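Local coordinates for anti-h(o) lectin I (Ulex europaeus, PDB 1FX5), which binds L-fucose as a calcium- and manganese-containing legume lectin specific for the H(O) blood group, working as a homodimer, at residues D3-F8 with N230-S235; F72-E77 with E156-R161; G63-F68 with D201-L206. One frame throughout, in Å; residues are numbered along the deposited sequence.

Interaction 1: D3-F8 with N230-S235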
loop_
_atom_site.group_PDB
_atom_site.type_symbol
_atom_site.label_atom_id
_atom_site.label_comp_id
_atom_site.label_asym_id
_atom_site.label_seq_id
_atom_site.Cartn_x
_atom_site.Cartn_y
_atom_site.Cartn_z
ATOM N N ASP A 3 7.965 7.224 -1.116
ATOM C CA ASP A 3 8.511 6.040 -1.766
ATOM C C ASP A 3 7.560 4.894 -1.504
ATOM O O ASP A 3 6.995 4.776 -0.396
ATOM C CB ASP A 3 9.863 5.630 -1.181
ATOM C CG ASP A 3 10.998 6.543 -1.589
ATOM O OD1 ASP A 3 12.041 6.509 -0.913
ATOM O OD2 ASP A 3 10.880 7.274 -2.583
ATOM N N LEU A 4 7.387 4.059 -2.525
ATOM C CA LEU A 4 6.516 2.893 -2.439
ATOM C C LEU A 4 7.068 1.836 -3.387
ATOM O O LEU A 4 7.464 2.126 -4.524
ATOM C CB LEU A 4 5.061 3.212 -2.797
ATOM C CG LEU A 4 4.152 1.976 -2.703
ATOM C CD1 LEU A 4 3.996 1.598 -1.246
ATOM C CD2 LEU A 4 2.780 2.237 -3.294
ATOM N N SER A 5 7.040 0.597 -2.929
ATOM C CA SER A 5 7.535 -0.509 -3.704
ATOM C C SER A 5 6.895 -1.800 -3.188
ATOM O O SER A 5 6.742 -1.992 -1.970
ATOM C CB SER A 5 9.045 -0.535 -3.520
ATOM O OG SER A 5 9.678 -1.504 -4.325
ATOM N N PHE A 6 6.459 -2.655 -4.105
ATOM C CA PHE A 6 5.849 -3.923 -3.732
ATOM C C PHE A 6 6.154 -4.933 -4.816
ATOM O O PHE A 6 6.491 -4.547 -5.952
ATOM C CB PHE A 6 4.319 -3.802 -3.497
ATOM C CG PHE A 6 3.539 -3.257 -4.668
ATOM C CD1 PHE A 6 3.252 -4.063 -5.783
ATOM C CD2 PHE A 6 3.005 -1.982 -4.619
ATOM C CE1 PHE A 6 2.431 -3.609 -6.820
ATOM C CE2 PHE A 6 2.193 -1.531 -5.639
ATOM C CZ PHE A 6 1.900 -2.348 -6.742
ATOM N N LYS A 7 6.096 -6.215 -4.463
ATOM C CA LYS A 7 6.364 -7.288 -5.418
ATOM C C LYS A 7 5.467 -8.475 -5.132
ATOM O O LYS A 7 5.344 -8.914 -3.975
ATOM C CB LYS A 7 7.822 -7.754 -5.359
ATOM C CG LYS A 7 8.163 -8.768 -6.445
ATOM C CD LYS A 7 9.427 -9.563 -6.154
ATOM C CE LYS A 7 10.692 -8.734 -6.303
ATOM N NZ LYS A 7 11.917 -9.585 -6.113
ATOM N N PHE A 8 4.796 -8.950 -6.171
ATOM C CA PHE A 8 3.908 -10.093 -6.067
ATOM C C PHE A 8 4.606 -11.159 -6.922
ATOM O O PHE A 8 4.757 -10.978 -8.148
ATOM C CB PHE A 8 2.547 -9.818 -6.727
ATOM C CG PHE A 8 1.627 -8.910 -5.954
ATOM C CD1 PHE A 8 0.690 -9.438 -5.071
ATOM C CD2 PHE A 8 1.629 -7.536 -6.182
ATOM C CE1 PHE A 8 -0.237 -8.612 -4.429
ATOM C CE2 PHE A 8 0.707 -6.706 -5.541
ATOM C CZ PHE A 8 -0.230 -7.249 -4.662
ATOM N N ASN A 230 2.869 -12.149 -12.471
ATOM C CA ASN A 230 3.550 -11.509 -11.353
ATOM C C ASN A 230 3.536 -10.023 -11.611
ATOM O O ASN A 230 3.174 -9.582 -12.714
ATOM C CB ASN A 230 4.989 -12.004 -11.215
ATOM C CG ASN A 230 5.713 -12.065 -12.542
ATOM O OD1 ASN A 230 5.795 -11.081 -13.277
ATOM N ND2 ASN A 230 6.216 -13.245 -12.874
ATOM N N TRP A 231 4.018 -9.260 -10.641
ATOM C CA TRP A 231 4.022 -7.823 -10.787
ATOM C C TRP A 231 4.956 -7.167 -9.794
ATOM O O TRP A 231 4.914 -7.479 -8.600
ATOM C CB TRP A 231 2.590 -7.338 -10.525
ATOM C CG TRP A 231 2.310 -5.880 -10.718
ATOM C CD1 TRP A 231 3.012 -4.989 -11.498
ATOM C CD2 TRP A 231 1.193 -5.158 -10.184
ATOM N NE1 TRP A 231 2.387 -3.761 -11.483
ATOM C CE2 TRP A 231 1.269 -3.838 -10.689
ATOM C CE3 TRP A 231 0.129 -5.503 -9.338
ATOM C CZ2 TRP A 231 0.314 -2.860 -10.374
ATOM C CZ3 TRP A 231 -0.819 -4.533 -9.026
ATOM C CH2 TRP A 231 -0.718 -3.226 -9.545
ATOM N N TYR A 232 5.770 -6.244 -10.289
ATOM C CA TYR A 232 6.718 -5.505 -9.472
ATOM C C TYR A 232 6.481 -4.023 -9.790
ATOM O O TYR A 232 6.328 -3.669 -10.975
ATOM C CB TYR A 232 8.151 -5.912 -9.817
ATOM C CG TYR A 232 9.181 -4.939 -9.303
ATOM C CD1 TYR A 232 9.625 -4.993 -7.984
ATOM C CD2 TYR A 232 9.708 -3.950 -10.139
ATOM C CE1 TYR A 232 10.575 -4.096 -7.509
ATOM C CE2 TYR A 232 10.660 -3.038 -9.678
ATOM C CZ TYR A 232 11.089 -3.116 -8.362
ATOM O OH TYR A 232 12.041 -2.220 -7.899
ATOM N N PHE A 233 6.483 -3.167 -8.758
ATOM C CA PHE A 233 6.263 -1.731 -8.939
ATOM C C PHE A 233 7.017 -0.902 -7.924
ATOM O O PHE A 233 7.019 -1.225 -6.732
ATOM C CB PHE A 233 4.771 -1.406 -8.776
ATOM C CG PHE A 233 4.445 0.062 -8.892
ATOM C CD1 PHE A 233 4.109 0.616 -10.121
ATOM C CD2 PHE A 233 4.479 0.897 -7.770
ATOM C CE1 PHE A 233 3.812 1.986 -10.243
ATOM C CE2 PHE A 233 4.184 2.262 -7.878
ATOM C CZ PHE A 233 3.851 2.807 -9.123
ATOM N N THR A 234 7.592 0.209 -8.377
ATOM C CA THR A 234 8.328 1.090 -7.496
ATOM C C THR A 234 8.283 2.541 -7.988
ATOM O O THR A 234 8.433 2.806 -9.200
ATOM C CB THR A 234 9.795 0.605 -7.300
ATOM O OG1 THR A 234 10.546 1.592 -6.589
ATOM C CG2 THR A 234 10.465 0.423 -8.604
ATOM N N SER A 235 7.961 3.466 -7.077
ATOM C CA SER A 235 7.900 4.891 -7.412
ATOM C C SER A 235 8.682 5.643 -6.360
ATOM O O SER A 235 8.734 5.233 -5.175
ATOM C CB SER A 235 6.479 5.438 -7.478
ATOM O OG SER A 235 5.822 5.303 -6.236
#

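Interaction 2: F72-E77 with E156-R161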
loop_
_atom_site.group_PDB
_atom_site.type_symbol
_atom_site.label_atom_id
_atom_site.label_comp_id
_atom_site.label_asym_id
_atom_site.label_seq_id
_atom_site.Cartn_x
_atom_site.Cartn_y
_atom_site.Cartn_z
ATOM N N PHE A 72 5.941 -6.806 -15.380
ATOM C CA PHE A 72 5.036 -7.936 -15.192
ATOM C C PHE A 72 5.059 -8.850 -16.419
ATOM O O PHE A 72 5.483 -8.448 -17.516
ATOM C CB PHE A 72 3.595 -7.445 -14.921
ATOM C CG PHE A 72 3.008 -6.609 -16.033
ATOM C CD1 PHE A 72 2.308 -7.204 -17.075
ATOM C CD2 PHE A 72 3.184 -5.230 -16.051
ATOM C CE1 PHE A 72 1.792 -6.443 -18.123
ATOM C CE2 PHE A 72 2.669 -4.455 -17.098
ATOM C CZ PHE A 72 1.975 -5.058 -18.139
ATOM N N SER A 73 4.642 -10.095 -16.221
ATOM C CA SER A 73 4.580 -11.088 -17.292
ATOM C C SER A 73 3.104 -11.441 -17.489
ATOM O O SER A 73 2.353 -11.560 -16.508
ATOM C CB SER A 73 5.361 -12.345 -16.897
ATOM O OG SER A 73 6.742 -12.045 -16.758
ATOM N N PHE A 74 2.685 -11.632 -18.734
ATOM C CA PHE A 74 1.291 -11.969 -18.986
ATOM C C PHE A 74 1.172 -12.965 -20.170
ATOM O O PHE A 74 2.162 -13.258 -20.867
ATOM C CB PHE A 74 0.494 -10.667 -19.269
ATOM C CG PHE A 74 0.619 -10.157 -20.696
ATOM C CD1 PHE A 74 -0.275 -10.553 -21.677
ATOM C CD2 PHE A 74 1.629 -9.286 -21.049
ATOM C CE1 PHE A 74 -0.165 -10.098 -22.987
ATOM C CE2 PHE A 74 1.752 -8.819 -22.354
ATOM C CZ PHE A 74 0.851 -9.230 -23.331
ATOM N N PHE A 75 -0.005 -13.560 -20.327
ATOM C CA PHE A 75 -0.255 -14.492 -21.418
ATOM C C PHE A 75 -1.763 -14.447 -21.691
ATOM O O PHE A 75 -2.542 -13.969 -20.855
ATOM C CB PHE A 75 0.294 -15.911 -21.142
ATOM C CG PHE A 75 -0.467 -16.679 -20.100
ATOM C CD1 PHE A 75 -0.201 -16.499 -18.747
ATOM C CD2 PHE A 75 -1.432 -17.605 -20.473
ATOM C CE1 PHE A 75 -0.887 -17.229 -17.776
ATOM C CE2 PHE A 75 -2.118 -18.337 -19.512
ATOM C CZ PHE A 75 -1.843 -18.147 -18.157
ATOM N N MET A 76 -2.159 -14.837 -22.897
ATOM C CA MET A 76 -3.567 -14.833 -23.278
ATOM C C MET A 76 -3.944 -16.218 -23.799
ATOM O O MET A 76 -3.119 -16.898 -24.399
ATOM C CB MET A 76 -3.795 -13.813 -24.410
ATOM C CG MET A 76 -3.106 -12.474 -24.223
ATOM S SD MET A 76 -3.441 -11.281 -25.533
ATOM C CE MET A 76 -2.303 -11.792 -26.851
ATOM N N GLU A 77 -5.204 -16.601 -23.626
ATOM C CA GLU A 77 -5.686 -17.903 -24.090
ATOM C C GLU A 77 -6.966 -17.691 -24.861
ATOM O O GLU A 77 -7.808 -16.890 -24.449
ATOM C CB GLU A 77 -5.971 -18.822 -22.918
ATOM C CG GLU A 77 -4.849 -18.871 -21.936
ATOM C CD GLU A 77 -4.543 -20.271 -21.510
ATOM O OE1 GLU A 77 -3.859 -20.974 -22.300
ATOM O OE2 GLU A 77 -4.986 -20.654 -20.395
ATOM N N GLU A 156 2.696 1.425 -31.930
ATOM C CA GLU A 156 3.635 0.649 -32.741
ATOM C C GLU A 156 3.012 -0.707 -33.050
ATOM O O GLU A 156 2.308 -1.295 -32.206
ATOM C CB GLU A 156 4.986 0.443 -32.033
ATOM C CG GLU A 156 5.756 1.741 -31.665
ATOM C CD GLU A 156 6.421 2.458 -32.856
ATOM O OE1 GLU A 156 6.694 1.818 -33.896
ATOM O OE2 GLU A 156 6.684 3.674 -32.745
ATOM N N ARG A 157 3.292 -1.213 -34.243
ATOM C CA ARG A 157 2.773 -2.512 -34.690
ATOM C C ARG A 157 3.220 -3.659 -33.788
ATOM O O ARG A 157 4.399 -3.779 -33.501
ATOM C CB ARG A 157 3.244 -2.808 -36.116
ATOM C CG ARG A 157 2.560 -3.997 -36.720
ATOM C CD ARG A 157 2.829 -4.024 -38.200
ATOM N NE ARG A 157 1.927 -4.931 -38.901
ATOM C CZ ARG A 157 1.511 -4.741 -40.153
ATOM N NH1 ARG A 157 1.911 -3.672 -40.848
ATOM N NH2 ARG A 157 0.695 -5.629 -40.713
ATOM N N TRP A 158 2.297 -4.565 -33.470
ATOM C CA TRP A 158 2.573 -5.712 -32.610
ATOM C C TRP A 158 2.031 -7.026 -33.186
ATOM O O TRP A 158 0.845 -7.132 -33.485
ATOM C CB TRP A 158 1.920 -5.454 -31.226
ATOM C CG TRP A 158 1.871 -6.646 -30.218
ATOM C CD1 TRP A 158 2.862 -7.568 -29.964
ATOM C CD2 TRP A 158 0.800 -6.963 -29.300
ATOM N NE1 TRP A 158 2.480 -8.422 -28.949
ATOM C CE2 TRP A 158 1.219 -8.075 -28.531
ATOM C CE3 TRP A 158 -0.461 -6.405 -29.061
ATOM C CZ2 TRP A 158 0.411 -8.646 -27.531
ATOM C CZ3 TRP A 158 -1.257 -6.966 -28.073
ATOM C CH2 TRP A 158 -0.821 -8.082 -27.315
ATOM N N ASN A 159 2.892 -8.020 -33.372
ATOM C CA ASN A 159 2.432 -9.304 -33.902
ATOM C C ASN A 159 2.147 -10.176 -32.673
ATOM O O ASN A 159 3.041 -10.859 -32.158
ATOM C CB ASN A 159 3.497 -9.936 -34.787
ATOM C CG ASN A 159 3.765 -9.116 -36.040
ATOM O OD1 ASN A 159 4.911 -8.867 -36.392
ATOM N ND2 ASN A 159 2.703 -8.660 -36.700
ATOM N N LYS A 160 0.904 -10.095 -32.196
ATOM C CA LYS A 160 0.425 -10.837 -31.021
ATOM C C LYS A 160 0.582 -12.364 -31.093
ATOM O O LYS A 160 0.434 -12.958 -32.155
ATOM C CB LYS A 160 -1.046 -10.444 -30.723
ATOM C CG LYS A 160 -1.998 -10.620 -31.925
ATOM C CD LYS A 160 -3.442 -10.304 -31.578
ATOM C CE LYS A 160 -4.387 -10.866 -32.634
ATOM N NZ LYS A 160 -5.818 -10.632 -32.322
ATOM N N ARG A 161 0.848 -12.982 -29.941
ATOM C CA ARG A 161 1.025 -14.424 -29.821
ATOM C C ARG A 161 0.125 -14.873 -28.673
ATOM O O ARG A 161 -0.006 -14.138 -27.694
ATOM C CB ARG A 161 2.482 -14.751 -29.477
ATOM C CG ARG A 161 3.490 -14.382 -30.546
ATOM C CD ARG A 161 4.897 -14.849 -30.194
ATOM N NE ARG A 161 5.850 -14.447 -31.231
ATOM C CZ ARG A 161 7.176 -14.479 -31.124
ATOM N NH1 ARG A 161 7.760 -14.904 -30.018
ATOM N NH2 ARG A 161 7.922 -14.049 -32.140
#

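Interaction 3: G63-F68 with D201-L206. Unlike the reference sequence in segment 63-68: Leu-65 (reference Val).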
loop_
_atom_site.group_PDB
_atom_site.type_symbol
_atom_site.label_atom_id
_atom_site.label_comp_id
_atom_site.label_asym_id
_atom_site.label_seq_id
_atom_site.Cartn_x
_atom_site.Cartn_y
_atom_site.Cartn_z
ATOM N N GLY A 63 6.074 21.094 -6.248
ATOM C CA GLY A 63 6.143 21.113 -7.699
ATOM C C GLY A 63 6.870 19.907 -8.254
ATOM O O GLY A 63 7.125 19.824 -9.456
ATOM N N GLU A 64 7.176 18.948 -7.384
ATOM C CA GLU A 64 7.876 17.728 -7.792
ATOM C C GLU A 64 6.982 16.674 -8.404
ATOM O O GLU A 64 5.857 16.464 -7.969
ATOM C CB GLU A 64 8.597 17.087 -6.619
ATOM C CG GLU A 64 9.841 17.819 -6.213
ATOM C CD GLU A 64 10.578 17.073 -5.142
ATOM O OE1 GLU A 64 11.773 16.772 -5.365
ATOM O OE2 GLU A 64 9.948 16.761 -4.095
ATOM N N LEU A 65 7.590 15.910 -9.295
ATOM C CA LEU A 65 6.940 14.836 -10.015
ATOM C C LEU A 65 7.722 13.527 -9.762
ATOM O O LEU A 65 8.954 13.514 -9.834
ATOM C CB LEU A 65 6.934 15.226 -11.503
ATOM C CG LEU A 65 6.351 14.317 -12.582
ATOM C CD1 LEU A 65 4.937 13.882 -12.218
ATOM C CD2 LEU A 65 6.361 15.077 -13.917
ATOM N N ALA A 66 7.026 12.438 -9.435
ATOM C CA ALA A 66 7.712 11.161 -9.184
ATOM C C ALA A 66 8.091 10.340 -10.439
ATOM O O ALA A 66 7.554 10.549 -11.521
ATOM C CB ALA A 66 6.876 10.306 -8.234
ATOM N N SER A 67 9.104 9.493 -10.302
ATOM C CA SER A 67 9.556 8.634 -11.387
ATOM C C SER A 67 9.103 7.225 -10.953
ATOM O O SER A 67 8.951 6.962 -9.741
ATOM C CB SER A 67 11.079 8.651 -11.488
ATOM O OG SER A 67 11.535 9.865 -12.041
ATOM N N PHE A 68 8.836 6.338 -11.911
ATOM C CA PHE A 68 8.412 4.989 -11.553
ATOM C C PHE A 68 8.810 3.961 -12.589
ATOM O O PHE A 68 9.156 4.297 -13.738
ATOM C CB PHE A 68 6.889 4.919 -11.259
ATOM C CG PHE A 68 5.987 5.021 -12.491
ATOM C CD1 PHE A 68 5.296 6.199 -12.774
ATOM C CD2 PHE A 68 5.794 3.925 -13.335
ATOM C CE1 PHE A 68 4.424 6.285 -13.873
ATOM C CE2 PHE A 68 4.933 4.008 -14.427
ATOM C CZ PHE A 68 4.248 5.188 -14.696
ATOM N N ASP A 201 3.581 15.383 -19.843
ATOM C CA ASP A 201 3.664 16.000 -18.526
ATOM C C ASP A 201 2.512 15.524 -17.639
ATOM O O ASP A 201 1.411 16.087 -17.667
ATOM C CB ASP A 201 3.630 17.523 -18.693
ATOM C CG ASP A 201 3.910 18.273 -17.402
ATOM O OD1 ASP A 201 3.970 19.522 -17.463
ATOM O OD2 ASP A 201 4.057 17.637 -16.331
ATOM N N LEU A 202 2.809 14.566 -16.773
ATOM C CA LEU A 202 1.811 14.018 -15.875
ATOM C C LEU A 202 1.126 15.012 -14.929
ATOM O O LEU A 202 -0.042 14.819 -14.597
ATOM C CB LEU A 202 2.413 12.852 -15.118
ATOM C CG LEU A 202 2.085 11.420 -15.547
ATOM C CD1 LEU A 202 1.856 11.227 -17.050
ATOM C CD2 LEU A 202 3.177 10.517 -15.010
ATOM N N LYS A 203 1.818 16.093 -14.544
ATOM C CA LYS A 203 1.238 17.107 -13.637
ATOM C C LYS A 203 0.079 17.827 -14.287
ATOM O O LYS A 203 -0.757 18.418 -13.603
ATOM C CB LYS A 203 2.239 18.195 -13.267
ATOM C CG LYS A 203 3.315 17.808 -12.316
ATOM C CD LYS A 203 4.152 19.032 -11.998
ATOM C CE LYS A 203 3.269 20.159 -11.472
ATOM N NZ LYS A 203 4.054 21.368 -11.075
ATOM N N GLU A 204 0.070 17.834 -15.613
ATOM C CA GLU A 204 -0.994 18.499 -16.339
ATOM C C GLU A 204 -2.183 17.614 -16.702
ATOM O O GLU A 204 -3.206 18.113 -17.168
ATOM C CB GLU A 204 -0.437 19.077 -17.638
ATOM C CG GLU A 204 0.501 20.245 -17.461
ATOM C CD GLU A 204 0.874 20.838 -18.808
ATOM O OE1 GLU A 204 -0.060 21.312 -19.499
ATOM O OE2 GLU A 204 2.077 20.802 -19.186
ATOM N N ILE A 205 -2.047 16.309 -16.514
ATOM C CA ILE A 205 -3.103 15.378 -16.852
ATOM C C ILE A 205 -3.752 14.595 -15.713
ATOM O O ILE A 205 -4.973 14.381 -15.718
ATOM C CB ILE A 205 -2.553 14.434 -17.960
ATOM C CG1 ILE A 205 -2.508 15.210 -19.278
ATOM C CG2 ILE A 205 -3.378 13.162 -18.109
ATOM C CD1 ILE A 205 -1.188 15.184 -19.912
ATOM N N LEU A 206 -2.949 14.218 -14.719
ATOM C CA LEU A 206 -3.424 13.447 -13.559
ATOM C C LEU A 206 -3.543 14.204 -12.223
ATOM O O LEU A 206 -2.931 15.255 -12.025
ATOM C CB LEU A 206 -2.468 12.258 -13.324
ATOM C CG LEU A 206 -2.183 11.239 -14.447
ATOM C CD1 LEU A 206 -0.984 10.321 -14.090
ATOM C CD2 LEU A 206 -3.423 10.426 -14.683
HETATM O O HOH W 1 6.888 21.120 -12.125
#

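Interaction 1: D3-F8 with N230-S235
Leu-4, Phe-6 and Phe-8 pair with Ser-235, Phe-233 and Trp-231 in an antiparallel ladder that joins the N-terminal strand to strand 224-236, near the C-terminus, in the back sheet of the legume lectin sandwich. Each of the three is a hydrogen-bonded pair, so six backbone bonds zip the strands together, the shortest running from Phe-8 N to Trp-231 O at 2.8 Å. The non-hydrogen-bonded pairs between them, Ser-5 with Thr-234 and Lys-7 with Tyr-232, put their side chains on the face opposite Leu-4, Phe-6 and Phe-8, where Ser-5 OG lies 3.6 Å from Thr-234 CB.

The face bearing Phe-6, Trp-231 and Phe-233 carries an aromatic cluster built around Phe-6. Its CG sits between the backbone N and the carbonyl carbon (chi1 57°), which swings the ring across toward segment 230-235. There the ring edge points into the face of the Trp-231 six-membered ring, an edge-to-face pair with planes at 81° and CE1 of Phe-6 3.9 Å from CE3 of Trp-231. Phe-233 offers its CB to one face of the Phe-6 ring, 3.6 Å from CZ, a CH-pi contact; the two phenyl rings are nearly parallel but slid apart, with little overlap. CE2 of Phe-8 is 4.0 Å from CE3 of Trp-231, the two side chains pointing the same way.

Strand 64-78 flanks strand 224-236, bonding to it through Thr-234 with Ile-69 and Tyr-232 with Ser-71, while Tyr-51 of strand 44-59 stacks on Phe-6. Strand 3-8 also pairs antiparallel with a strand of the second subunit, so the sheet continues across the dimer interface.

Interaction 2: F72-E77 with E156-R161
Met-76 and Trp-158 reach toward each other from opposite directions, bringing strand 64-78 against the turn that follows strand 154-157. The apolar part of the contact rests on the methionine methyl: CE lies 4.0 Å from CH2 at the far end of the indole. Phe-74 adds a looser touch, its CZ 4.3 Å from CZ2 of Trp-158, with the indole atom near the plane of the phenyl ring at its edge. The tryptophan extends this far because its CG is anti to the backbone N (chi1 170°). Within its own segment, CB of Lys-160 sits over one indole face.

The closest approach joins unlike atoms. Met-76 is extended through chi2 and then bends at chi3 (-81°), which turns CE to within 3.4 Å of the carbonyl O of Arg-161; CB of Lys-160 is 4.3 Å from the same methyl.

Polar ends are served by outside partners. Trp-158 NE1 bonds to Tyr-187 OH, Arg-161 forms a salt bridge with Asp-190, and Lys-160 NZ bonds to the carbonyl oxygens of Thr-128, Pro-82 and Lys-83.

The Trp-158 side chain lies about 5 Å from that of the manganese ligand His-142 and about 9 Å from the ion. Beside this metal site, a few loose van der Waals touches and the methyl-to-carbonyl approach make up the contact, with Met-76 bonded through its backbone to Gly-163 close by; the polar ends of the turn are bonded to other loops and strands, which probably holds it in place.

Interaction 3: G63-F68 with D201-L206
Leu-65 projects toward Leu-202 and Lys-203, linking the start of strand 64-78 to the loop between strands 192-199 and 209-219. From CB, which points at that loop, the side chain runs on with CG anti to the backbone N (chi1 179°), which extends the branch toward Leu-202 and Lys-203. CD1 does most of the touching: it is 4.0 Å from CB of Leu-202, the two leucine side chains crossing at about a right angle, and 4.2 Å from CG of Lys-203. CD2 lies 4.2 Å from OD2 of Asp-201, one residue before Leu-202. Leu-65 also packs on Trp-58 and Tyr-174, and Leu-202 shares the Tyr-174 contact.

The loop facing this leucine is shaped by its own bonds. Asp-201 OD2 accepts from Lys-203 N at 3.3 Å, closing an Asx turn; the N-H comes from above the carboxylate plane. Leu-202 O takes two backbone donors, Ile-205 N and Leu-206 N, which curl the following residues into a compact turn.

Lys-203 leaves the loop in the direction of Gly-63, bending at chi3 (55°). Its NZ stays 3.8 Å from Gly-63 O, and a water spans the gap, donating to Gly-63 O and accepting from NZ, 3.0 Å from each. Gly-63, at positive phi, belongs with Glu-64 to a G1 beta bulge facing Asn-59.

Chemically, this is a modest surface contact with a leucine at its middle and polar linkage at its margin: loose apolar packing of Leu-65 fills the middle, and one water joins the ammonium group to the bulge carbonyl.

All three contacts lie within the single legume lectin domain and are nested along the chain: interaction 2 falls inside the loop closed by interaction 3, which falls inside that closed by interaction 1. Strand 64-78 ties them together. Its two ends serve interactions 3 and 2, whose centres are 28 Å apart on opposite sides of the chain's centre, and it neighbours strand 224-236 of interaction 1, 22 Å from interaction 2 and 18 Å from interaction 3. Phe-72 and Ser-73 touch Asn-230, and Phe-68 touches Thr-234. Strand 64-78, with strand 224-236 between it and the dimer-forming strand 3-8, thus reaches loops at both ends, one of them beside the metal site.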